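Local coordinates for intramolecular trans-sialidase (Macrobdella decora, PDB 3SLI), which cleaves terminal sialic acids from sialoglycoconjugates by intramolecular transfer, releasing 2,7-anhydro-Neu5Ac in place of free sialic acid, at residues S42-S47 with G169-D174; G63-H68 with K159-I164; K122-F127 with D139-I144; T219-T224 with L298-L303; I598-V603 with W618-A623. All coordinates share one frame; numbering follows the deposited sequence.

Contact 1 (S42-S47 with G169-D174)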
# COMPACT_ATOMS: atom_id res chain seq x y z
N SER A 42 -0.99 -25.88 12.01
CA SER A 42 0.28 -25.21 11.84
C SER A 42 0.97 -25.96 10.70
O SER A 42 1.02 -27.19 10.72
CB SER A 42 1.09 -25.37 13.14
OG SER A 42 2.36 -24.74 13.06
N TYR A 43 1.48 -25.25 9.70
CA TYR A 43 2.14 -25.92 8.57
C TYR A 43 3.30 -25.11 8.04
O TYR A 43 3.38 -23.90 8.26
CB TYR A 43 1.14 -26.14 7.42
CG TYR A 43 0.87 -24.86 6.64
CD1 TYR A 43 -0.12 -23.98 7.05
CD2 TYR A 43 1.68 -24.50 5.54
CE1 TYR A 43 -0.30 -22.75 6.40
CE2 TYR A 43 1.50 -23.27 4.89
CZ TYR A 43 0.51 -22.41 5.33
OH TYR A 43 0.34 -21.18 4.75
N LYS A 44 4.16 -25.77 7.27
CA LYS A 44 5.31 -25.16 6.61
C LYS A 44 5.32 -25.75 5.20
O LYS A 44 5.50 -26.96 5.04
CB LYS A 44 6.61 -25.51 7.34
CG LYS A 44 7.85 -25.05 6.61
CD LYS A 44 9.11 -25.21 7.45
CE LYS A 44 9.47 -26.66 7.67
NZ LYS A 44 10.70 -26.76 8.53
N SER A 45 5.07 -24.92 4.19
CA SER A 45 5.07 -25.40 2.80
C SER A 45 6.45 -25.30 2.16
O SER A 45 7.09 -24.25 2.20
CB SER A 45 4.07 -24.61 1.96
OG SER A 45 4.08 -25.07 0.61
N THR A 46 6.90 -26.40 1.56
CA THR A 46 8.19 -26.44 0.87
C THR A 46 7.95 -26.64 -0.63
O THR A 46 8.89 -26.78 -1.42
CB THR A 46 9.09 -27.59 1.41
OG1 THR A 46 8.40 -28.85 1.30
CG2 THR A 46 9.47 -27.36 2.86
N SER A 47 6.68 -26.61 -1.02
CA SER A 47 6.29 -26.82 -2.41
C SER A 47 5.94 -25.54 -3.15
O SER A 47 5.44 -24.58 -2.57
CB SER A 47 5.09 -27.76 -2.46
OG SER A 47 4.51 -27.81 -3.76
N GLY A 169 3.30 -29.99 -0.12
CA GLY A 169 4.62 -30.53 0.11
C GLY A 169 5.16 -29.74 1.28
O GLY A 169 5.07 -28.50 1.28
N GLY A 170 5.61 -30.43 2.32
CA GLY A 170 6.13 -29.74 3.49
C GLY A 170 5.85 -30.47 4.79
O GLY A 170 5.88 -31.70 4.84
N THR A 171 5.54 -29.71 5.84
CA THR A 171 5.26 -30.27 7.16
C THR A 171 4.00 -29.71 7.83
O THR A 171 3.76 -28.50 7.82
CB THR A 171 6.44 -30.01 8.14
OG1 THR A 171 7.64 -30.62 7.64
CG2 THR A 171 6.14 -30.56 9.54
N ILE A 172 3.18 -30.61 8.37
CA ILE A 172 2.00 -30.19 9.11
C ILE A 172 2.52 -30.25 10.55
O ILE A 172 2.73 -31.34 11.10
CB ILE A 172 0.79 -31.15 8.95
CG1 ILE A 172 0.33 -31.21 7.48
CG2 ILE A 172 -0.37 -30.69 9.84
CD1 ILE A 172 -0.16 -29.89 6.93
N GLY A 173 2.84 -29.09 11.12
CA GLY A 173 3.36 -29.03 12.47
C GLY A 173 2.39 -29.57 13.50
O GLY A 173 2.77 -30.33 14.40
N ASP A 174 1.11 -29.23 13.34
CA ASP A 174 0.09 -29.67 14.26
C ASP A 174 -1.28 -29.46 13.65
O ASP A 174 -1.47 -28.56 12.83
CB ASP A 174 0.20 -28.86 15.56
CG ASP A 174 -0.52 -29.51 16.73
OD1 ASP A 174 0.08 -30.39 17.39
OD2 ASP A 174 -1.69 -29.14 16.99

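Contact 2 (G63-H68 with K159-I164)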
# COMPACT_ATOMS: atom_id res chain seq x y z
N GLY A 63 -16.14 -40.19 -10.55
CA GLY A 63 -17.32 -39.38 -10.77
C GLY A 63 -17.70 -38.51 -9.59
O GLY A 63 -18.61 -37.68 -9.71
N ASN A 64 -17.00 -38.65 -8.48
CA ASN A 64 -17.33 -37.86 -7.29
C ASN A 64 -16.26 -36.84 -6.91
O ASN A 64 -16.18 -36.42 -5.76
CB ASN A 64 -17.64 -38.80 -6.13
CG ASN A 64 -18.84 -39.68 -6.41
OD1 ASN A 64 -18.77 -40.91 -6.35
ND2 ASN A 64 -19.94 -39.05 -6.80
N GLN A 65 -15.53 -36.37 -7.91
CA GLN A 65 -14.45 -35.41 -7.73
C GLN A 65 -14.88 -34.03 -7.22
O GLN A 65 -14.02 -33.21 -6.85
CB GLN A 65 -13.63 -35.26 -9.03
CG GLN A 65 -14.40 -34.70 -10.23
CD GLN A 65 -15.03 -35.77 -11.12
OE1 GLN A 65 -15.42 -35.48 -12.25
NE2 GLN A 65 -15.11 -37.01 -10.64
N ASP A 66 -16.17 -33.74 -7.26
CA ASP A 66 -16.68 -32.45 -6.76
C ASP A 66 -17.39 -32.61 -5.40
O ASP A 66 -18.19 -31.76 -5.00
CB ASP A 66 -17.62 -31.79 -7.78
CG ASP A 66 -16.89 -31.30 -9.03
OD1 ASP A 66 -15.64 -31.28 -9.04
OD2 ASP A 66 -17.58 -30.93 -10.01
N ARG A 67 -17.10 -33.70 -4.71
CA ARG A 67 -17.69 -33.97 -3.41
C ARG A 67 -16.58 -34.01 -2.36
O ARG A 67 -15.96 -35.06 -2.14
CB ARG A 67 -18.44 -35.30 -3.43
CG ARG A 67 -19.58 -35.35 -4.43
CD ARG A 67 -20.30 -36.69 -4.37
NE ARG A 67 -21.22 -36.86 -5.49
CZ ARG A 67 -22.45 -36.35 -5.55
NH1 ARG A 67 -22.93 -35.61 -4.56
NH2 ARG A 67 -23.19 -36.56 -6.63
N HIS A 68 -16.32 -32.87 -1.73
CA HIS A 68 -15.27 -32.79 -0.72
C HIS A 68 -15.24 -31.43 -0.03
O HIS A 68 -15.86 -30.47 -0.49
CB HIS A 68 -13.89 -33.04 -1.36
CG HIS A 68 -13.56 -32.11 -2.49
ND1 HIS A 68 -13.48 -32.53 -3.80
CD2 HIS A 68 -13.28 -30.78 -2.51
CE1 HIS A 68 -13.17 -31.50 -4.58
NE2 HIS A 68 -13.05 -30.43 -3.82
N LYS A 159 -8.40 -36.02 -2.21
CA LYS A 159 -8.56 -37.19 -3.07
C LYS A 159 -9.71 -37.00 -4.05
O LYS A 159 -10.86 -36.75 -3.66
CB LYS A 159 -8.74 -38.45 -2.22
CG LYS A 159 -7.49 -38.82 -1.43
CD LYS A 159 -7.62 -40.14 -0.70
CE LYS A 159 -6.31 -40.49 -0.01
NZ LYS A 159 -6.35 -41.82 0.66
N ARG A 160 -9.36 -37.04 -5.34
CA ARG A 160 -10.34 -36.88 -6.42
C ARG A 160 -10.13 -38.02 -7.40
O ARG A 160 -9.05 -38.17 -7.99
CB ARG A 160 -10.14 -35.53 -7.12
CG ARG A 160 -10.16 -34.35 -6.16
CD ARG A 160 -10.08 -33.02 -6.91
NE ARG A 160 -11.38 -32.63 -7.45
CZ ARG A 160 -11.56 -31.58 -8.25
NH1 ARG A 160 -10.53 -30.82 -8.59
NH2 ARG A 160 -12.78 -31.28 -8.68
N GLN A 161 -11.14 -38.87 -7.52
CA GLN A 161 -11.09 -40.04 -8.40
C GLN A 161 -9.81 -40.85 -8.21
O GLN A 161 -9.12 -41.20 -9.17
CB GLN A 161 -11.29 -39.66 -9.86
CG GLN A 161 -12.59 -38.92 -10.11
CD GLN A 161 -12.96 -38.86 -11.58
OE1 GLN A 161 -13.74 -39.69 -12.07
NE2 GLN A 161 -12.43 -37.88 -12.30
N GLY A 162 -9.49 -41.12 -6.94
CA GLY A 162 -8.32 -41.90 -6.58
C GLY A 162 -6.96 -41.24 -6.74
O GLY A 162 -5.94 -41.92 -6.59
N LYS A 163 -6.95 -39.94 -7.01
CA LYS A 163 -5.70 -39.20 -7.19
C LYS A 163 -5.57 -38.11 -6.14
O LYS A 163 -6.57 -37.59 -5.64
CB LYS A 163 -5.68 -38.50 -8.56
CG LYS A 163 -5.83 -39.42 -9.76
CD LYS A 163 -4.59 -40.25 -9.95
CE LYS A 163 -4.71 -41.12 -11.19
NZ LYS A 163 -3.46 -41.90 -11.42
N ILE A 164 -4.33 -37.74 -5.83
CA ILE A 164 -4.08 -36.67 -4.88
C ILE A 164 -4.09 -35.35 -5.67
O ILE A 164 -3.19 -35.09 -6.47
CB ILE A 164 -2.70 -36.83 -4.16
CG1 ILE A 164 -2.71 -38.08 -3.26
CG2 ILE A 164 -2.38 -35.58 -3.33
CD1 ILE A 164 -3.64 -37.98 -2.06
O HOH W 1 -13.49 -35.36 -4.28

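Contact 3 (K122-F127 with D139-I144)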
# COMPACT_ATOMS: atom_id res chain seq x y z
N LYS A 122 -24.73 -20.00 11.49
CA LYS A 122 -24.73 -20.23 10.04
C LYS A 122 -23.65 -19.37 9.38
O LYS A 122 -23.89 -18.66 8.39
CB LYS A 122 -26.12 -19.93 9.48
CG LYS A 122 -27.17 -20.94 9.95
CD LYS A 122 -28.58 -20.39 9.92
CE LYS A 122 -28.86 -19.67 8.62
NZ LYS A 122 -30.28 -19.22 8.49
N GLN A 123 -22.43 -19.53 9.89
CA GLN A 123 -21.31 -18.73 9.47
C GLN A 123 -20.01 -19.52 9.42
O GLN A 123 -19.78 -20.42 10.24
CB GLN A 123 -21.19 -17.58 10.47
CG GLN A 123 -20.25 -16.46 10.14
CD GLN A 123 -20.46 -15.28 11.06
OE1 GLN A 123 -21.17 -14.33 10.73
NE2 GLN A 123 -19.88 -15.35 12.25
N CYS A 124 -19.17 -19.17 8.45
CA CYS A 124 -17.86 -19.79 8.26
C CYS A 124 -16.83 -18.65 8.39
O CYS A 124 -17.06 -17.56 7.86
CB CYS A 124 -17.75 -20.44 6.87
SG CYS A 124 -18.68 -22.01 6.60
N ARG A 125 -15.75 -18.88 9.12
CA ARG A 125 -14.72 -17.86 9.30
C ARG A 125 -13.31 -18.43 9.17
O ARG A 125 -13.03 -19.53 9.65
CB ARG A 125 -14.89 -17.15 10.65
CG ARG A 125 -16.06 -16.19 10.66
CD ARG A 125 -16.04 -15.27 11.85
NE ARG A 125 -16.72 -14.01 11.52
CZ ARG A 125 -17.33 -13.23 12.39
NH1 ARG A 125 -17.36 -13.55 13.67
NH2 ARG A 125 -17.91 -12.11 11.99
N LEU A 126 -12.44 -17.69 8.49
CA LEU A 126 -11.05 -18.11 8.27
C LEU A 126 -10.11 -17.18 9.03
O LEU A 126 -10.30 -15.96 9.02
CB LEU A 126 -10.69 -18.06 6.78
CG LEU A 126 -10.85 -19.29 5.89
CD1 LEU A 126 -10.53 -18.89 4.45
CD2 LEU A 126 -9.93 -20.41 6.35
N PHE A 127 -9.08 -17.77 9.63
CA PHE A 127 -8.10 -17.02 10.41
C PHE A 127 -6.71 -17.47 10.01
O PHE A 127 -6.52 -18.62 9.59
CB PHE A 127 -8.24 -17.33 11.92
CG PHE A 127 -9.59 -17.04 12.50
CD1 PHE A 127 -10.66 -17.93 12.32
CD2 PHE A 127 -9.81 -15.88 13.25
CE1 PHE A 127 -11.92 -17.67 12.87
CE2 PHE A 127 -11.06 -15.61 13.80
CZ PHE A 127 -12.12 -16.51 13.61
N ASP A 139 -27.69 -19.00 4.57
CA ASP A 139 -28.94 -19.36 5.23
C ASP A 139 -29.02 -20.88 5.30
O ASP A 139 -29.47 -21.44 6.30
CB ASP A 139 -30.14 -18.78 4.47
CG ASP A 139 -30.28 -17.27 4.64
OD1 ASP A 139 -30.11 -16.77 5.78
OD2 ASP A 139 -30.55 -16.58 3.63
N ALA A 140 -28.60 -21.55 4.24
CA ALA A 140 -28.61 -23.01 4.21
C ALA A 140 -27.20 -23.46 4.63
O ALA A 140 -26.32 -23.63 3.79
CB ALA A 140 -28.96 -23.52 2.82
N PHE A 141 -26.98 -23.57 5.93
CA PHE A 141 -25.69 -23.98 6.44
C PHE A 141 -25.39 -25.44 6.08
O PHE A 141 -26.24 -26.33 6.23
CB PHE A 141 -25.61 -23.77 7.95
CG PHE A 141 -24.27 -24.10 8.55
CD1 PHE A 141 -23.24 -23.17 8.52
CD2 PHE A 141 -24.03 -25.35 9.11
CE1 PHE A 141 -21.99 -23.48 9.05
CE2 PHE A 141 -22.78 -25.67 9.64
CZ PHE A 141 -21.76 -24.73 9.61
N LYS A 142 -24.17 -25.69 5.62
CA LYS A 142 -23.75 -27.04 5.24
C LYS A 142 -22.37 -27.37 5.81
O LYS A 142 -21.59 -26.47 6.13
CB LYS A 142 -23.65 -27.15 3.70
CG LYS A 142 -24.90 -26.80 2.91
CD LYS A 142 -25.99 -27.82 3.13
CE LYS A 142 -27.25 -27.43 2.38
NZ LYS A 142 -28.33 -28.44 2.58
N PHE A 143 -22.10 -28.66 5.99
CA PHE A 143 -20.78 -29.09 6.43
C PHE A 143 -20.49 -30.51 5.96
O PHE A 143 -21.18 -31.02 5.07
CB PHE A 143 -20.53 -28.89 7.93
CG PHE A 143 -19.07 -28.67 8.26
CD1 PHE A 143 -18.32 -27.74 7.54
CD2 PHE A 143 -18.43 -29.43 9.23
CE1 PHE A 143 -16.95 -27.57 7.77
CE2 PHE A 143 -17.06 -29.28 9.47
CZ PHE A 143 -16.32 -28.35 8.75
N ILE A 144 -19.48 -31.15 6.52
CA ILE A 144 -19.08 -32.48 6.09
C ILE A 144 -20.21 -33.51 6.08
O ILE A 144 -20.29 -34.35 5.18
CB ILE A 144 -17.85 -32.96 6.90
CG1 ILE A 144 -16.69 -31.98 6.66
CG2 ILE A 144 -17.45 -34.37 6.50
CD1 ILE A 144 -15.44 -32.24 7.48

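Contact 4 (T219-T224 with L298-L303)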
# COMPACT_ATOMS: atom_id res chain seq x y z
N THR A 219 14.81 7.74 8.32
CA THR A 219 15.52 7.89 9.58
C THR A 219 16.08 9.32 9.59
O THR A 219 16.71 9.77 8.63
CB THR A 219 16.68 6.88 9.70
OG1 THR A 219 16.15 5.55 9.66
CG2 THR A 219 17.43 7.08 11.00
N LEU A 220 15.76 10.06 10.65
CA LEU A 220 16.22 11.44 10.82
C LEU A 220 17.64 11.46 11.39
O LEU A 220 18.07 10.48 12.01
CB LEU A 220 15.25 12.20 11.73
CG LEU A 220 13.78 12.26 11.30
CD1 LEU A 220 13.00 13.15 12.25
CD2 LEU A 220 13.66 12.77 9.87
N SER A 221 18.35 12.57 11.21
CA SER A 221 19.72 12.69 11.73
C SER A 221 19.77 12.58 13.25
O SER A 221 20.83 12.31 13.81
CB SER A 221 20.35 14.01 11.28
OG SER A 221 19.56 15.12 11.66
N THR A 222 18.62 12.76 13.89
CA THR A 222 18.51 12.67 15.35
C THR A 222 18.40 11.21 15.83
O THR A 222 18.51 10.94 17.03
CB THR A 222 17.25 13.40 15.86
OG1 THR A 222 16.08 12.71 15.38
CG2 THR A 222 17.21 14.84 15.36
N GLY A 223 18.15 10.28 14.91
CA GLY A 223 18.00 8.88 15.28
C GLY A 223 16.55 8.43 15.27
O GLY A 223 16.26 7.23 15.24
N THR A 224 15.62 9.37 15.30
CA THR A 224 14.19 9.06 15.26
C THR A 224 13.85 8.56 13.86
O THR A 224 14.41 9.04 12.87
CB THR A 224 13.34 10.33 15.57
OG1 THR A 224 13.65 10.81 16.88
CG2 THR A 224 11.83 10.04 15.48
N LEU A 298 8.42 12.08 2.32
CA LEU A 298 9.01 12.62 3.54
C LEU A 298 10.42 13.12 3.21
O LEU A 298 11.13 12.52 2.40
CB LEU A 298 9.08 11.55 4.64
CG LEU A 298 7.77 11.17 5.34
CD1 LEU A 298 8.01 9.99 6.25
CD2 LEU A 298 7.22 12.37 6.12
N LEU A 299 10.83 14.21 3.85
CA LEU A 299 12.16 14.78 3.62
C LEU A 299 12.68 15.51 4.85
O LEU A 299 11.91 16.14 5.58
CB LEU A 299 12.08 15.76 2.44
CG LEU A 299 13.33 16.58 2.09
CD1 LEU A 299 14.47 15.67 1.67
CD2 LEU A 299 12.99 17.58 1.00
N GLU A 300 13.99 15.42 5.08
CA GLU A 300 14.61 16.13 6.19
C GLU A 300 15.69 17.11 5.70
O GLU A 300 16.48 16.79 4.80
CB GLU A 300 15.27 15.17 7.20
CG GLU A 300 15.79 15.91 8.44
CD GLU A 300 16.84 15.16 9.25
OE1 GLU A 300 17.23 14.03 8.87
OE2 GLU A 300 17.29 15.71 10.28
N ASP A 301 15.69 18.31 6.26
CA ASP A 301 16.73 19.28 5.94
C ASP A 301 17.69 19.11 7.10
O ASP A 301 17.42 19.60 8.21
CB ASP A 301 16.16 20.70 5.93
CG ASP A 301 17.21 21.75 5.56
OD1 ASP A 301 18.39 21.59 5.93
OD2 ASP A 301 16.83 22.74 4.91
N LYS A 302 18.77 18.37 6.88
CA LYS A 302 19.75 18.12 7.95
C LYS A 302 20.40 19.35 8.54
O LYS A 302 20.89 19.31 9.66
CB LYS A 302 20.81 17.12 7.49
CG LYS A 302 20.25 15.73 7.24
CD LYS A 302 21.34 14.68 7.28
CE LYS A 302 20.76 13.30 7.03
NZ LYS A 302 20.15 13.26 5.67
N LEU A 303 20.41 20.45 7.79
CA LEU A 303 21.00 21.69 8.26
C LEU A 303 20.12 22.35 9.34
O LEU A 303 20.63 22.84 10.34
CB LEU A 303 21.25 22.64 7.08
CG LEU A 303 22.55 22.45 6.26
CD1 LEU A 303 23.09 21.03 6.35
CD2 LEU A 303 22.33 22.86 4.81
O HOH W 2 16.91 12.10 7.06

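Contact 5 (I598-V603 with W618-A623)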
# COMPACT_ATOMS: atom_id res chain seq x y z
N ILE A 598 15.60 -6.94 -2.76
CA ILE A 598 16.40 -5.81 -2.32
C ILE A 598 17.77 -6.02 -2.97
O ILE A 598 18.36 -7.10 -2.86
CB ILE A 598 16.53 -5.76 -0.79
CG1 ILE A 598 15.15 -5.54 -0.16
CG2 ILE A 598 17.48 -4.65 -0.37
CD1 ILE A 598 15.14 -5.61 1.36
N TRP A 599 18.23 -5.02 -3.71
CA TRP A 599 19.50 -5.08 -4.41
C TRP A 599 20.48 -4.09 -3.81
O TRP A 599 20.10 -3.00 -3.38
CB TRP A 599 19.32 -4.68 -5.88
CG TRP A 599 18.36 -5.52 -6.68
CD1 TRP A 599 17.00 -5.51 -6.61
CD2 TRP A 599 18.72 -6.47 -7.68
NE1 TRP A 599 16.48 -6.40 -7.52
CE2 TRP A 599 17.51 -7.01 -8.19
CE3 TRP A 599 19.93 -6.92 -8.21
CZ2 TRP A 599 17.49 -7.98 -9.20
CZ3 TRP A 599 19.91 -7.89 -9.22
CH2 TRP A 599 18.69 -8.40 -9.70
N ILE A 600 21.76 -4.46 -3.85
CA ILE A 600 22.83 -3.59 -3.38
C ILE A 600 23.66 -3.22 -4.61
O ILE A 600 24.15 -4.11 -5.34
CB ILE A 600 23.71 -4.27 -2.32
CG1 ILE A 600 22.91 -4.47 -1.03
CG2 ILE A 600 24.95 -3.43 -2.05
CD1 ILE A 600 23.69 -5.14 0.07
N GLY A 601 23.76 -1.92 -4.87
CA GLY A 601 24.53 -1.42 -5.99
C GLY A 601 25.78 -0.70 -5.53
O GLY A 601 25.70 0.22 -4.71
N LEU A 602 26.93 -1.14 -6.03
CA LEU A 602 28.23 -0.55 -5.68
C LEU A 602 28.62 0.49 -6.71
O LEU A 602 28.63 0.21 -7.92
CB LEU A 602 29.29 -1.65 -5.60
CG LEU A 602 29.50 -2.38 -4.26
CD1 LEU A 602 28.22 -2.52 -3.45
CD2 LEU A 602 30.16 -3.73 -4.51
N VAL A 603 28.91 1.70 -6.24
CA VAL A 603 29.29 2.81 -7.11
C VAL A 603 30.76 2.73 -7.51
O VAL A 603 31.65 2.66 -6.66
CB VAL A 603 29.02 4.18 -6.43
CG1 VAL A 603 29.53 5.33 -7.31
CG2 VAL A 603 27.52 4.34 -6.14
N TRP A 618 25.22 -3.66 -9.83
CA TRP A 618 24.22 -4.29 -8.97
C TRP A 618 24.70 -5.71 -8.65
O TRP A 618 24.30 -6.69 -9.27
CB TRP A 618 22.84 -4.26 -9.65
CG TRP A 618 22.38 -2.85 -9.88
CD1 TRP A 618 22.48 -2.13 -11.04
CD2 TRP A 618 21.82 -1.95 -8.90
NE1 TRP A 618 22.02 -0.85 -10.84
CE2 TRP A 618 21.60 -0.72 -9.55
CE3 TRP A 618 21.48 -2.08 -7.55
CZ2 TRP A 618 21.06 0.39 -8.88
CZ3 TRP A 618 20.94 -0.98 -6.88
CH2 TRP A 618 20.74 0.24 -7.55
N LYS A 619 25.57 -5.78 -7.65
CA LYS A 619 26.22 -7.01 -7.24
C LYS A 619 25.41 -8.02 -6.43
O LYS A 619 25.64 -9.23 -6.56
CB LYS A 619 27.50 -6.67 -6.47
CG LYS A 619 28.43 -7.84 -6.24
CD LYS A 619 29.70 -7.38 -5.56
CE LYS A 619 30.73 -8.49 -5.52
NZ LYS A 619 31.95 -8.04 -4.80
N TYR A 620 24.49 -7.55 -5.61
CA TYR A 620 23.70 -8.43 -4.76
C TYR A 620 22.19 -8.25 -4.92
O TYR A 620 21.72 -7.15 -5.20
CB TYR A 620 24.04 -8.18 -3.27
CG TYR A 620 25.49 -8.34 -2.91
CD1 TYR A 620 26.04 -9.61 -2.71
CD2 TYR A 620 26.33 -7.23 -2.77
CE1 TYR A 620 27.38 -9.77 -2.37
CE2 TYR A 620 27.68 -7.37 -2.43
CZ TYR A 620 28.19 -8.65 -2.23
OH TYR A 620 29.51 -8.85 -1.87
N SER A 621 21.44 -9.34 -4.76
CA SER A 621 19.98 -9.30 -4.80
C SER A 621 19.53 -10.23 -3.68
O SER A 621 20.12 -11.29 -3.47
CB SER A 621 19.40 -9.74 -6.15
OG SER A 621 19.71 -11.09 -6.46
N TYR A 622 18.49 -9.82 -2.97
CA TYR A 622 17.97 -10.58 -1.84
C TYR A 622 16.47 -10.77 -2.02
O TYR A 622 15.74 -9.78 -2.16
CB TYR A 622 18.26 -9.82 -0.55
CG TYR A 622 17.78 -10.50 0.70
CD1 TYR A 622 18.61 -11.38 1.39
CD2 TYR A 622 16.50 -10.25 1.21
CE1 TYR A 622 18.19 -11.99 2.56
CE2 TYR A 622 16.07 -10.87 2.38
CZ TYR A 622 16.92 -11.73 3.05
OH TYR A 622 16.52 -12.33 4.21
N ALA A 623 16.02 -12.02 -2.07
CA ALA A 623 14.60 -12.33 -2.23
C ALA A 623 13.92 -12.33 -0.87
O ALA A 623 14.29 -13.08 0.02
CB ALA A 623 14.41 -13.69 -2.93

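Contact 1 (S42-S47 with G169-D174)
Lys44 and Thr171 form the central hydrogen-bonded pair of two antiparallel strands, Lys44 N donating to Thr171 O (2.8 Å) and Thr171 N to Lys44 O (2.9 Å), both within the plane of the accepting carbonyl. Toward Ser42 the register slips by one residue: Gly173 and Asp174 together face Ser42 in a classic beta bulge. Ser42 N bonds to Asp174 O at 2.8 Å, whereas Ser42 O receives only weak bonds from the two bulge amides. At the other end Thr46 N reaches Gly169 O (2.8 Å) from above the carbonyl plane. Gly170 CA lies 3.2 Å from Lys44 O in a CA-H...O contact. Tyr43 CB meets Ile172 CD1 at 4.0 Å, but a chi1 of 76°, with CG between backbone N and carbonyl carbon, turns the ring from strand 170-178 toward Val100, Phe168 and Ile73. Thr171 OG1 is held by Asp13, and Ser45 OG by Gln52. Strand 37-45 is flanked by 170-178 and 107-118 in the larger sheet of the lectin-like N-terminal domain.

Contact 2 (G63-H68 with K159-I164)
Gln65 and Arg160 bring their backbones closest, CA to CA 4.6 Å, where a type I turn from Asn64 to Arg67 faces a type I' turn from Arg160 to Lys163. Side chains join the two turns. A turn about CG-CD (chi3 80°) swings the Arg160 guanidinium toward Gln65 O, which it grips side-on: Arg160 NE at 2.8 Å and NH2 at 2.9 Å of that single oxygen, close to the guanidinium plane. Arg160 NH2 also forms a salt bridge with Asp66 OD1 (2.9 Å), although the bond is bent and weak. The two-nitrogen grip probably fixes the rotation of the group, the carboxylate adding to it. The His68 ring stands 81° to the guanidinium, with His68 CE1 3.6 Å from Arg160 NE, while a water at the edge of the ring links His68 ND1 to Lys159 O. Gln161 OE1 takes the Gly63 N-H at 2.9 Å from above its carbonyl plane, and the Gln65 amide lies over the Gln161 amide, Gln65 NE2 3.0 Å above Gln161 CD, the planes 25° apart. This surface contact joins the hairpin of strands 158-160 and 163-165 to the start of strand 67-74, whose neighbours in the six-stranded sheet are 51-58 and 79-85.

Contact 3 (K122-F127 with D139-I144)
Lys122 lies alongside Asp139 and Phe141, its chain sliding past the Phe141 side chain in the opposite direction. Lys122 CB starts 4.2 Å from Phe141 CB, and Lys122 CG comes nearer, 3.8 Å from the same atom. Beyond this point the contact passes to Asp139: Lys122 CD is 3.9 Å from Asp139 O, and a bend at chi3 (46°) brings Lys122 CE to 3.0 Å from that oxygen. At the tip Lys122 NZ forms a long salt bridge with Asp139 OD1, 3.7 Å away; it is also near Asp139 O, but the angle there is too poor for a hydrogen bond. Attraction between the charges is therefore probably modest at this surface position, and the aliphatic part of the lysine supplies much of the fit. With chi1 at -177° the Phe141 ring is swung away from its own amide and against the main chain of Lys122. Phe141 CD1 rests 3.6 Å from Lys122 CA, while CE1 extends toward Gln123 O and, more distantly, Cys124 SG. Lys122 and Gln123 form a G1 bulge facing Asp118, at the turn between strands 107-118 and 123-128. The 139-144 loop leaves strand 131-137 and crosses the ends of these strands, where Phe141 also touches Ala117 and Ala119 and Phe143 meets Phe69 of strand 67-74.

Contact 4 (T219-T224 with L298-L303)
Thr219 and Glu300 are linked by one water, which donates to Thr219 O at 2.8 Å and to Glu300 OE1 at 2.7 Å, at the beginning of a beta hairpin turn in the sialidase beta-propeller. The type I turn runs from Leu220 to Gly223 and connects strands 211-219 and 225-232, neighbours in a four-stranded antiparallel blade sheet. Leu220 opens it, its N bonded to Thr224 O and its O receiving Gly223 N. Leu220 CD2 packs against the aliphatic part of the glutamate, 3.9 Å from Glu300 CB, and the side chains cross obliquely. Ser221 then presents two donors to the carboxylate. Its backbone N gives a bond to OE1 and a weak one to OE2, and its CB also touches Lys302 CD. Glu436 holds the far side of the turn. Glu300 reaches the turn from strand 292-300 with its chain extended beyond CG, and the buried carboxylate is satisfied by Ser221 and the water; Lys305 NZ, bonded to Ser221 OG, would add positive charge nearby. A chi1 of 56° places Ser221 OG between its backbone N and carbonyl carbon, close enough to the N-H for both donors to reach one carboxylate. Ser221 N meets Glu300 OE1 on the syn side at 3.0 Å, 22° out of the carboxylate plane, whereas Ser221 OG donates to the syn lone pair of Glu300 OE2 at 2.7 Å.

Contact 5 (I598-V603 with W618-A623)
Trp599 offers one face of its indole to Ser621, whose CB sits over the six-membered ring 3.5 Å from the centroid and only 10° off the normal, a CH-pi contact. Next along the same face of the sheet, Trp618 fills the hollow above Gly601: chi1 of -62° turns its indole over the glycine, whose bare CA lies 3.4 Å from the ring plane, toward the rim. The two tryptophans abut, Trp599 CB being 3.8 Å from Trp618 CE3, so that indole, methylene and bare glycine backbone interlock along the strands. These strands, 596-605 and 614-623, form an antiparallel hairpin, the last two of a four-stranded propeller blade in which 614-623 is outermost. Ile598 and Tyr622 make a hydrogen-bonded pair, with Ile598 N to Tyr622 O at 2.9 Å; Ile600 N bonds to Tyr620 O at 3.0 Å from above the carbonyl plane. Lys619 and Tyr620 then both face Ile600 in a classic beta bulge, and the return bond from Tyr620 N to Ile600 O is stretched and weak. On the other face of the sheet the beta-branch of Ile600 meets the edge of the Tyr620 ring, Ile600 CB 4.0 Å from Tyr620 CD2. Leu675 of helix 672-675 packs against Ile598, Ile600 and Tyr622. Beside the bulge, Leu602 CD2 touches Lys619 CD at 3.8 Å, while Lys619 NZ and Tyr620 OH both reach the carboxylate of Asp577.

In the fold
From the N terminus, the first three contacts nest within the lectin-like domain. Contact 1 closes the longest of these loops, pairing two strands of the larger sheet; contact 2 lies inside it and fastens the 158-165 hairpin to the second sheet; contact 3, innermost, folds the 139-144 loop back on strand 123-128 and so returns to the sheet of contact 1. They do not touch, their centres lying 22 to 25 Å apart. Contacts 4 and 5 follow in series and belong to the beta-propeller. The former ties the 219-224 hairpin turn to strand 292-300, from a different sheet; the latter closes a local hairpin late in the chain, its centre about 25 Å from that of contact 4.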